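Local structure of alpha-L-rhamnosidase (Streptomyces avermitilis, 3W5M) at residues R38-Q44 with S89-A95; S10-V14 with H24-S28; D752-V758 with K808-A814. The protein hydrolyses terminal non-reducing alpha-L-rhamnose residues from alpha-L-rhamnosides, including citrus flavonoids such as naringin, rutin and hesperidin, and the arabinogalactan-protein gum arabic. All blocks are in the same frame, centred on the assembly; numbering follows the deposited sequence.

Contact 1 of 3, residues R38-Q44 with S89-A95; sequences RRQSAYQ and SVRVWDA
Q44 and R91 face each other as a hydrogen-bonded antiparallel pair, and their side chains run alongside one another on the face of the sheet that also carries W93. The Q44 chain is extended, with CG anti to the backbone N (chi1 171°). Its CB lies at the outer edge of the W93 ring, close to its plane, 3.7 Å from both CZ3 and CH2. Beyond CG, the amide forks: NE2 donates to D61 of the neighbouring strand 60-66, while OE1 turns to R91 and lies 3.4 Å from W93 CH2. R91 NE (3.0 Å) and R91 NH2 (3.1 Å) converge side-on upon Q44 OE1. The oxygen sits at the guanidinium edge, in its plane, although the amide itself is turned 41° from that plane. A leucine in place of R91 has no N-H to offer, so the amide, still tied to D61, would probably be freer to turn.

Strands 40-48 and 85-94 are neighbours in the four-stranded antiparallel sheet of the N-terminal immunoglobulin-like domain, and their pairing is interrupted by a classic beta bulge: S41 and A42 both face W93. S41 N takes W93 O in a straight bond (2.8 Å), and A42 N reaches the same oxygen only weakly. S41 OG hydrogen-bonds to D94 O from above the carbonyl plane. A42 CB packs against W93 CE3 at 3.7 Å, whereas on the opposite face Y43 CB meets V92 CG1. Beyond the bulge, R38 NH2 forms a salt bridge with D94 OD2 (2.7 Å), its hydrogen bond bent and weak, and R38 NH1 is held by S33. A water accepts from R38 NE and A95 N, and the A95 methyl lies over a face of the R39 guanidinium.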
loop_
_atom_site.group_PDB
_atom_site.type_symbol
_atom_site.label_atom_id
_atom_site.label_comp_id
_atom_site.label_asym_id
_atom_site.label_seq_id
_atom_site.Cartn_x
_atom_site.Cartn_y
_atom_site.Cartn_z
ATOM N N ARG A 38 -11.019 -5.632 38.366
ATOM C CA ARG A 38 -12.231 -4.897 37.977
ATOM C C ARG A 38 -12.899 -5.463 36.733
ATOM O O ARG A 38 -12.225 -5.787 35.750
ATOM C CB ARG A 38 -11.933 -3.410 37.735
ATOM C CG ARG A 38 -11.131 -2.708 38.818
ATOM C CD ARG A 38 -11.692 -2.929 40.216
ATOM N NE ARG A 38 -12.943 -2.219 40.481
ATOM C CZ ARG A 38 -13.048 -0.918 40.766
ATOM N NH1 ARG A 38 -11.977 -0.123 40.787
ATOM N NH2 ARG A 38 -14.245 -0.394 41.007
ATOM N N ARG A 39 -14.225 -5.581 36.793
ATOM C CA ARG A 39 -15.029 -6.022 35.673
ATOM C C ARG A 39 -16.203 -5.070 35.533
ATOM O O ARG A 39 -16.673 -4.500 36.522
ATOM C CB ARG A 39 -15.599 -7.425 35.914
ATOM C CG ARG A 39 -14.600 -8.567 35.980
ATOM C CD ARG A 39 -15.311 -9.893 36.242
ATOM N NE ARG A 39 -16.125 -9.873 37.464
ATOM C CZ ARG A 39 -17.459 -9.791 37.494
ATOM N NH1 ARG A 39 -18.165 -9.720 36.370
ATOM N NH2 ARG A 39 -18.096 -9.771 38.657
ATOM N N GLN A 40 -16.694 -4.925 34.311
ATOM C CA GLN A 40 -17.907 -4.155 34.059
ATOM C C GLN A 40 -19.156 -5.047 34.157
ATOM O O GLN A 40 -19.203 -6.118 33.566
ATOM C CB GLN A 40 -17.837 -3.488 32.675
ATOM C CG GLN A 40 -19.113 -2.788 32.230
ATOM C CD GLN A 40 -19.079 -2.468 30.756
ATOM O OE1 GLN A 40 -18.262 -1.656 30.311
ATOM N NE2 GLN A 40 -19.979 -3.084 29.996
ATOM N N SER A 41 -20.157 -4.576 34.910
ATOM C CA SER A 41 -21.462 -5.236 34.996
ATOM C C SER A 41 -22.504 -4.566 34.104
ATOM O O SER A 41 -23.432 -5.232 33.638
ATOM C CB SER A 41 -21.987 -5.320 36.452
ATOM O OG SER A 41 -21.973 -4.058 37.093
ATOM N N ALA A 42 -22.361 -3.260 33.877
ATOM C CA ALA A 42 -23.352 -2.521 33.086
ATOM C C ALA A 42 -22.743 -1.312 32.427
ATOM O O ALA A 42 -21.693 -0.845 32.869
ATOM C CB ALA A 42 -24.520 -2.101 33.988
ATOM N N TYR A 43 -23.403 -0.783 31.394
ATOM C CA TYR A 43 -22.989 0.493 30.795
ATOM C C TYR A 43 -24.208 1.313 30.436
ATOM O O TYR A 43 -25.308 0.788 30.353
ATOM C CB TYR A 43 -22.139 0.273 29.529
ATOM C CG TYR A 43 -22.889 -0.386 28.378
ATOM C CD1 TYR A 43 -23.642 0.383 27.480
ATOM C CD2 TYR A 43 -22.827 -1.768 28.167
ATOM C CE1 TYR A 43 -24.324 -0.198 26.425
ATOM C CE2 TYR A 43 -23.510 -2.358 27.097
ATOM C CZ TYR A 43 -24.270 -1.564 26.246
ATOM O OH TYR A 43 -24.947 -2.117 25.177
ATOM N N GLN A 44 -23.995 2.592 30.194
ATOM C CA GLN A 44 -25.041 3.451 29.696
ATOM C C GLN A 44 -24.451 4.454 28.764
ATOM O O GLN A 44 -23.546 5.203 29.151
ATOM C CB GLN A 44 -25.739 4.192 30.848
ATOM C CG GLN A 44 -26.719 5.277 30.402
ATOM C CD GLN A 44 -27.414 5.957 31.574
ATOM O OE1 GLN A 44 -26.936 5.892 32.708
ATOM N NE2 GLN A 44 -28.529 6.643 31.296
ATOM N N SER A 89 -21.233 10.196 25.396
ATOM C CA SER A 89 -20.627 9.989 26.673
ATOM C C SER A 89 -21.105 8.638 27.141
ATOM O O SER A 89 -22.201 8.211 26.811
ATOM C CB SER A 89 -21.089 11.081 27.639
ATOM O OG SER A 89 -20.272 11.103 28.793
ATOM N N VAL A 90 -20.269 7.961 27.908
ATOM C CA VAL A 90 -20.635 6.679 28.499
ATOM C C VAL A 90 -20.194 6.661 29.979
ATOM O O VAL A 90 -19.260 7.384 30.385
ATOM C CB VAL A 90 -19.992 5.493 27.715
ATOM C CG1 VAL A 90 -18.463 5.549 27.743
ATOM C CG2 VAL A 90 -20.479 4.153 28.215
ATOM N N ARG A 91 -20.885 5.854 30.763
ATOM C CA ARG A 91 -20.496 5.557 32.133
ATOM C C ARG A 91 -20.772 4.095 32.341
ATOM O O ARG A 91 -21.569 3.494 31.617
ATOM C CB ARG A 91 -21.248 6.420 33.169
ATOM C CG ARG A 91 -22.748 6.207 33.212
ATOM C CD ARG A 91 -23.290 6.729 34.533
ATOM N NE ARG A 91 -24.744 6.704 34.562
ATOM C CZ ARG A 91 -25.473 7.312 35.491
ATOM N NH1 ARG A 91 -24.863 7.993 36.455
ATOM N NH2 ARG A 91 -26.804 7.233 35.449
ATOM N N VAL A 92 -20.072 3.502 33.297
ATOM C CA VAL A 92 -20.205 2.081 33.543
ATOM C C VAL A 92 -20.359 1.831 35.033
ATOM O O VAL A 92 -20.037 2.701 35.862
ATOM C CB VAL A 92 -18.943 1.317 33.064
ATOM C CG1 VAL A 92 -18.700 1.511 31.573
ATOM C CG2 VAL A 92 -17.728 1.768 33.857
ATOM N N TRP A 93 -20.812 0.629 35.343
ATOM C CA TRP A 93 -20.911 0.113 36.696
ATOM C C TRP A 93 -19.939 -1.057 36.844
ATOM O O TRP A 93 -19.948 -1.994 36.028
ATOM C CB TRP A 93 -22.348 -0.348 36.979
ATOM C CG TRP A 93 -23.325 0.810 37.096
ATOM C CD1 TRP A 93 -23.825 1.349 38.261
ATOM C CD2 TRP A 93 -23.914 1.575 36.020
ATOM N NE1 TRP A 93 -24.671 2.396 37.971
ATOM C CE2 TRP A 93 -24.744 2.556 36.609
ATOM C CE3 TRP A 93 -23.821 1.524 34.619
ATOM C CZ2 TRP A 93 -25.473 3.484 35.839
ATOM C CZ3 TRP A 93 -24.539 2.442 33.863
ATOM C CH2 TRP A 93 -25.363 3.401 34.470
ATOM N N ASP A 94 -19.090 -0.993 37.870
ATOM C CA ASP A 94 -18.185 -2.109 38.191
ATOM C C ASP A 94 -18.981 -3.298 38.740
ATOM O O ASP A 94 -20.192 -3.213 38.880
ATOM C CB ASP A 94 -17.069 -1.663 39.148
ATOM C CG ASP A 94 -17.604 -1.043 40.441
ATOM O OD1 ASP A 94 -18.655 -1.498 40.944
ATOM O OD2 ASP A 94 -16.967 -0.095 40.959
ATOM N N ALA A 95 -18.306 -4.396 39.062
ATOM C CA ALA A 95 -18.981 -5.618 39.517
ATOM C C ALA A 95 -19.686 -5.494 40.884
ATOM O O ALA A 95 -20.446 -6.373 41.267
ATOM C CB ALA A 95 -18.006 -6.780 39.526
HETATM O O HOH W 1 -15.167 -4.521 39.796
#

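Contact 2 of 3, residues S10-V14 with H24-S28; sequences SVEYV and HPRLS
The charged pair E12 and R26 dominates the polar side of this contact. R26 grips the carboxylate side-on: NH2 gives a nearly straight bond to E12 OE1 (2.8 Å) and NE another to E12 OE2 (3.0 Å), both on the syn side, tilted from the carboxylate plane but close to that of the guanidinium. The two flat groups are turned 30° apart. E12 OE2 also accepts from R26 N at 2.8 Å, on its anti side. The bend in the glutamate at chi2 (-71°) folds the carboxylate back over the start of strand 26-32, within range of both that backbone N-H and the guanidinium.

Backbone bonds tie the short strands. S10 and S28 form a hydrogen-bonded antiparallel pair with S28 N to S10 O and S10 N to S28 O, and E12 N adds a bond to R26 O. Past V11 the chain reverses in a type I' beta turn from V11 to V14.

One water bridges the segments, accepting from Y13 N, donating to R26 O, and hydrogen-bonding to the hydroxyls of S10 and S28; S28 OG also binds L72 N.

Apolar contact lies on the other face. V11 CG1 packs on P25 CB at 3.6 Å, and V11 CG2 presses on L27 CD2 at 3.4 Å, tighter than usual for two carbons. From the facing sheet W88 touches V11 and L27, and W108 touches V11 and P25, as in a beta sandwich.

The Y13 ring stands nearly perpendicular to the guanidinium, with R26 NH2 at its edge, 3.9 Å from CE2. Y13 OH and R26 NH1 both reach D712 of the catalytic domain, so the arginine is shared by two carboxylates: E12 would partly balance its charge, and the two-pronged bond should hold its rotation, leaving NH1 directed at D712.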
loop_
_atom_site.group_PDB
_atom_site.type_symbol
_atom_site.label_atom_id
_atom_site.label_comp_id
_atom_site.label_asym_id
_atom_site.label_seq_id
_atom_site.Cartn_x
_atom_site.Cartn_y
_atom_site.Cartn_z
ATOM N N SER A 10 -13.658 5.713 21.921
ATOM C CA SER A 10 -13.459 5.796 20.471
ATOM C C SER A 10 -14.690 5.309 19.723
ATOM O O SER A 10 -15.558 4.645 20.284
ATOM C CB SER A 10 -12.221 4.998 20.031
ATOM O OG SER A 10 -12.429 3.602 20.218
ATOM N N VAL A 11 -14.742 5.662 18.445
ATOM C CA VAL A 11 -15.849 5.288 17.579
ATOM C C VAL A 11 -15.202 4.706 16.320
ATOM O O VAL A 11 -14.373 5.348 15.680
ATOM C CB VAL A 11 -16.730 6.502 17.234
ATOM C CG1 VAL A 11 -17.881 6.078 16.323
ATOM C CG2 VAL A 11 -17.307 7.142 18.510
ATOM N N GLU A 12 -15.559 3.477 15.971
ATOM C CA GLU A 12 -14.926 2.833 14.824
ATOM C C GLU A 12 -13.391 2.954 14.854
ATOM O O GLU A 12 -12.777 3.318 13.840
ATOM C CB GLU A 12 -15.515 3.351 13.497
ATOM C CG GLU A 12 -17.000 3.056 13.300
ATOM C CD GLU A 12 -17.265 1.569 13.041
ATOM O OE1 GLU A 12 -16.426 0.901 12.373
ATOM O OE2 GLU A 12 -18.317 1.058 13.493
ATOM N N TYR A 13 -12.804 2.612 16.009
ATOM C CA TYR A 13 -11.355 2.526 16.226
ATOM C C TYR A 13 -10.661 3.867 16.351
ATOM O O TYR A 13 -9.449 3.906 16.504
ATOM C CB TYR A 13 -10.664 1.725 15.096
ATOM C CG TYR A 13 -11.028 0.258 15.115
ATOM C CD1 TYR A 13 -10.353 -0.617 15.931
ATOM C CD2 TYR A 13 -12.040 -0.246 14.294
ATOM C CE1 TYR A 13 -10.664 -1.972 15.951
ATOM C CE2 TYR A 13 -12.371 -1.607 14.304
ATOM C CZ TYR A 13 -11.683 -2.460 15.145
ATOM O OH TYR A 13 -11.945 -3.830 15.172
ATOM N N VAL A 14 -11.384 4.967 16.253
ATOM C CA VAL A 14 -10.663 6.259 16.282
ATOM C C VAL A 14 -11.328 7.268 17.237
ATOM O O VAL A 14 -12.515 7.177 17.508
ATOM C CB VAL A 14 -10.434 6.889 14.877
ATOM C CG1 VAL A 14 -9.807 5.913 13.870
ATOM C CG2 VAL A 14 -11.692 7.489 14.325
ATOM N N HIS A 24 -24.571 2.229 12.219
ATOM C CA HIS A 24 -24.458 1.850 13.619
ATOM C C HIS A 24 -23.006 1.864 14.052
ATOM O O HIS A 24 -22.382 0.796 14.255
ATOM C CB HIS A 24 -25.085 0.465 13.821
ATOM C CG HIS A 24 -26.500 0.403 13.342
ATOM N ND1 HIS A 24 -27.550 0.900 14.079
ATOM C CD2 HIS A 24 -27.026 -0.019 12.169
ATOM C CE1 HIS A 24 -28.674 0.748 13.403
ATOM N NE2 HIS A 24 -28.384 0.199 12.238
ATOM N N PRO A 25 -22.437 3.090 14.209
ATOM C CA PRO A 25 -21.007 3.193 14.564
ATOM C C PRO A 25 -20.720 2.463 15.870
ATOM O O PRO A 25 -21.515 2.547 16.806
ATOM C CB PRO A 25 -20.760 4.715 14.710
ATOM C CG PRO A 25 -22.100 5.348 14.713
ATOM C CD PRO A 25 -23.064 4.402 14.041
ATOM N N ARG A 26 -19.581 1.778 15.940
ATOM C CA ARG A 26 -19.247 0.932 17.102
ATOM C C ARG A 26 -18.401 1.694 18.098
ATOM O O ARG A 26 -17.322 2.193 17.761
ATOM C CB ARG A 26 -18.541 -0.336 16.654
ATOM C CG ARG A 26 -19.467 -1.250 15.849
ATOM C CD ARG A 26 -18.675 -2.371 15.153
ATOM N NE ARG A 26 -17.745 -1.795 14.186
ATOM C CZ ARG A 26 -16.739 -2.461 13.612
ATOM N NH1 ARG A 26 -16.526 -3.743 13.893
ATOM N NH2 ARG A 26 -15.949 -1.832 12.764
ATOM N N LEU A 27 -18.876 1.730 19.334
ATOM C CA LEU A 27 -18.309 2.576 20.381
ATOM C C LEU A 27 -17.446 1.720 21.302
ATOM O O LEU A 27 -17.788 0.549 21.578
ATOM C CB LEU A 27 -19.476 3.181 21.184
ATOM C CG LEU A 27 -20.508 3.991 20.380
ATOM C CD1 LEU A 27 -21.641 4.417 21.308
ATOM C CD2 LEU A 27 -19.846 5.201 19.769
ATOM N N SER A 28 -16.336 2.281 21.787
ATOM C CA SER A 28 -15.445 1.559 22.695
ATOM C C SER A 28 -15.040 2.432 23.872
ATOM O O SER A 28 -14.838 3.647 23.701
ATOM C CB SER A 28 -14.175 1.094 21.972
ATOM O OG SER A 28 -14.464 0.080 20.991
HETATM O O HOH W 2 -14.299 1.993 18.663
#

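Contact 3 of 3, residues D752-V758 with K808-A814; sequences DETPKDV and KGDTQSA
Two helix starts of the six-hairpin, (alpha/alpha)6-barrel domain meet here, T811 serving as N-cap of helix 812-820 and P755 holding the N-cap position of helix 756-777. T811 OG1 accepts from A814 N at 3.0 Å, the capping bond, and lies only 2.6 Å from T754 OG1, with which it shares a hydrogen bond. The T754 hydroxyl, anti to its own carbonyl carbon (chi1 -50°), is thereby turned to the capping oxygen, while its CG2 approaches the methyl of A814.

D752 adds a second acceptor at the same helix start. Its OD2 takes Q812 N in a straight bond of 3.1 Å, from the syn side but 35° out of the carboxylate plane, and S848 OG binds OD2 as well; a carboxylate here probably interacts favourably with the helix dipole. D752 OD1 lies 3.3 Å from T811 CG2.

The P755 ring packs on G809, its CD 3.7 Å from G809 CA, where a side chain on the glycine would collide. Fully extended, K808 passes V758 CG2 with its aliphatic part and ends in a salt bridge from NZ to D757 OD2 (3.0 Å). Helix 783-800 backs this end through Y800, which touches D757, V758 and K808, while Q812 packs against helix 829-842.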
loop_
_atom_site.group_PDB
_atom_site.type_symbol
_atom_site.label_atom_id
_atom_site.label_comp_id
_atom_site.label_asym_id
_atom_site.label_seq_id
_atom_site.Cartn_x
_atom_site.Cartn_y
_atom_site.Cartn_z
ATOM N N ASP A 752 13.726 -26.851 -0.773
ATOM C CA ASP A 752 12.992 -27.826 0.033
ATOM C C ASP A 752 11.543 -27.652 -0.410
ATOM O O ASP A 752 10.733 -27.078 0.324
ATOM C CB ASP A 752 13.174 -27.499 1.525
ATOM C CG ASP A 752 12.897 -28.692 2.459
ATOM O OD1 ASP A 752 12.962 -29.856 2.012
ATOM O OD2 ASP A 752 12.644 -28.455 3.672
ATOM N N GLU A 753 11.243 -28.114 -1.626
ATOM C CA GLU A 753 9.957 -27.870 -2.279
ATOM C C GLU A 753 8.832 -28.836 -1.874
ATOM O O GLU A 753 8.839 -30.006 -2.248
ATOM C CB GLU A 753 10.129 -27.868 -3.803
ATOM C CG GLU A 753 8.841 -27.645 -4.600
ATOM C CD GLU A 753 8.466 -26.169 -4.765
ATOM O OE1 GLU A 753 9.322 -25.283 -4.506
ATOM O OE2 GLU A 753 7.306 -25.890 -5.159
ATOM N N THR A 754 7.855 -28.330 -1.125
ATOM C CA THR A 754 6.678 -29.117 -0.746
ATOM C C THR A 754 5.743 -29.306 -1.926
ATOM O O THR A 754 5.403 -28.331 -2.622
ATOM C CB THR A 754 5.888 -28.443 0.402
ATOM O OG1 THR A 754 6.782 -28.098 1.464
ATOM C CG2 THR A 754 4.762 -29.369 0.944
ATOM N N PRO A 755 5.296 -30.565 -2.163
ATOM C CA PRO A 755 4.291 -30.877 -3.177
ATOM C C PRO A 755 3.047 -29.998 -3.031
ATOM O O PRO A 755 2.495 -29.870 -1.940
ATOM C CB PRO A 755 3.944 -32.344 -2.908
ATOM C CG PRO A 755 5.165 -32.897 -2.260
ATOM C CD PRO A 755 5.767 -31.775 -1.456
ATOM N N LYS A 756 2.633 -29.385 -4.133
ATOM C CA LYS A 756 1.557 -28.400 -4.117
ATOM C C LYS A 756 0.187 -28.989 -3.788
ATOM O O LYS A 756 -0.674 -28.270 -3.298
ATOM C CB LYS A 756 1.538 -27.598 -5.434
ATOM C CG LYS A 756 2.804 -26.777 -5.644
ATOM C CD LYS A 756 2.893 -26.240 -7.059
ATOM C CE LYS A 756 4.040 -25.260 -7.170
ATOM N NZ LYS A 756 4.040 -24.668 -8.535
ATOM N N ASP A 757 -0.028 -30.291 -4.043
ATOM C CA ASP A 757 -1.303 -30.928 -3.658
ATOM C C ASP A 757 -1.438 -31.123 -2.136
ATOM O O ASP A 757 -2.527 -30.998 -1.600
ATOM C CB ASP A 757 -1.573 -32.245 -4.414
ATOM C CG ASP A 757 -0.436 -33.261 -4.279
ATOM O OD1 ASP A 757 0.745 -32.866 -4.180
ATOM O OD2 ASP A 757 -0.730 -34.478 -4.303
ATOM N N VAL A 758 -0.335 -31.395 -1.451
ATOM C CA VAL A 758 -0.302 -31.416 0.021
ATOM C C VAL A 758 -0.676 -30.018 0.551
ATOM O O VAL A 758 -1.526 -29.873 1.434
ATOM C CB VAL A 758 1.091 -31.824 0.551
ATOM C CG1 VAL A 758 1.175 -31.729 2.071
ATOM C CG2 VAL A 758 1.441 -33.238 0.101
ATOM N N LYS A 808 4.143 -36.618 2.954
ATOM C CA LYS A 808 4.572 -36.524 1.560
ATOM C C LYS A 808 5.393 -35.262 1.290
ATOM O O LYS A 808 4.947 -34.136 1.568
ATOM C CB LYS A 808 3.351 -36.583 0.652
ATOM C CG LYS A 808 3.666 -36.539 -0.832
ATOM C CD LYS A 808 2.383 -36.684 -1.627
ATOM C CE LYS A 808 2.598 -36.393 -3.109
ATOM N NZ LYS A 808 1.322 -36.573 -3.867
ATOM N N GLY A 809 6.613 -35.481 0.803
ATOM C CA GLY A 809 7.490 -34.421 0.391
ATOM C C GLY A 809 8.588 -34.305 1.406
ATOM O O GLY A 809 9.674 -33.822 1.088
ATOM N N ASP A 810 8.288 -34.733 2.635
ATOM C CA ASP A 810 9.266 -34.794 3.703
ATOM C C ASP A 810 10.046 -33.475 3.817
ATOM O O ASP A 810 11.252 -33.469 4.075
ATOM C CB ASP A 810 10.191 -36.019 3.500
ATOM C CG ASP A 810 10.956 -36.409 4.757
ATOM O OD1 ASP A 810 10.393 -36.322 5.867
ATOM O OD2 ASP A 810 12.139 -36.816 4.639
ATOM N N THR A 811 9.331 -32.356 3.648
ATOM C CA THR A 811 9.918 -31.031 3.780
ATOM C C THR A 811 9.635 -30.438 5.151
ATOM O O THR A 811 8.704 -30.870 5.833
ATOM C CB THR A 811 9.395 -30.067 2.692
ATOM O OG1 THR A 811 7.972 -29.951 2.781
ATOM C CG2 THR A 811 9.767 -30.560 1.297
ATOM N N GLN A 812 10.431 -29.449 5.555
ATOM C CA GLN A 812 10.177 -28.734 6.802
ATOM C C GLN A 812 8.734 -28.180 6.785
ATOM O O GLN A 812 7.979 -28.363 7.753
ATOM C CB GLN A 812 11.212 -27.617 7.022
ATOM C CG GLN A 812 12.616 -28.108 7.344
ATOM C CD GLN A 812 13.539 -26.998 7.812
ATOM O OE1 GLN A 812 13.085 -25.924 8.182
ATOM N NE2 GLN A 812 14.845 -27.255 7.793
ATOM N N SER A 813 8.350 -27.550 5.673
ATOM C CA SER A 813 7.011 -26.961 5.525
ATOM C C SER A 813 5.881 -27.974 5.538
ATOM O O SER A 813 4.819 -27.678 6.075
ATOM C CB SER A 813 6.919 -26.080 4.277
ATOM O OG SER A 813 7.581 -24.876 4.541
ATOM N N ALA A 814 6.124 -29.169 4.985
ATOM C CA ALA A 814 5.161 -30.278 5.036
ATOM C C ALA A 814 4.765 -30.633 6.467
ATOM O O ALA A 814 3.590 -30.894 6.733
ATOM C CB ALA A 814 5.689 -31.516 4.309
HETATM O O HOH W 3 10.234 -26.433 3.573
#

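Overall arrangement
From the N terminus, contact 2 comes first: S10-V14 turns back and, after nine intervening residues, pairs with the start of strand 26-32. That strand leads on to R38-Q44, where contact 1 opens; 44 residues later 89-95 returns beside it and closes the second loop. The two follow in series within the immunoglobulin-like domain, their centres about 17 Å apart, and W29 and M31 of strand 26-32 touch side chains of contact 1. Contact 3 closes a largely helical loop of 49 residues in the catalytic domain, about 44 Å, centre to centre, from contact 2. None nests in or crosses another; contact 2 lies against the catalytic domain and ties the N-terminal domain to it.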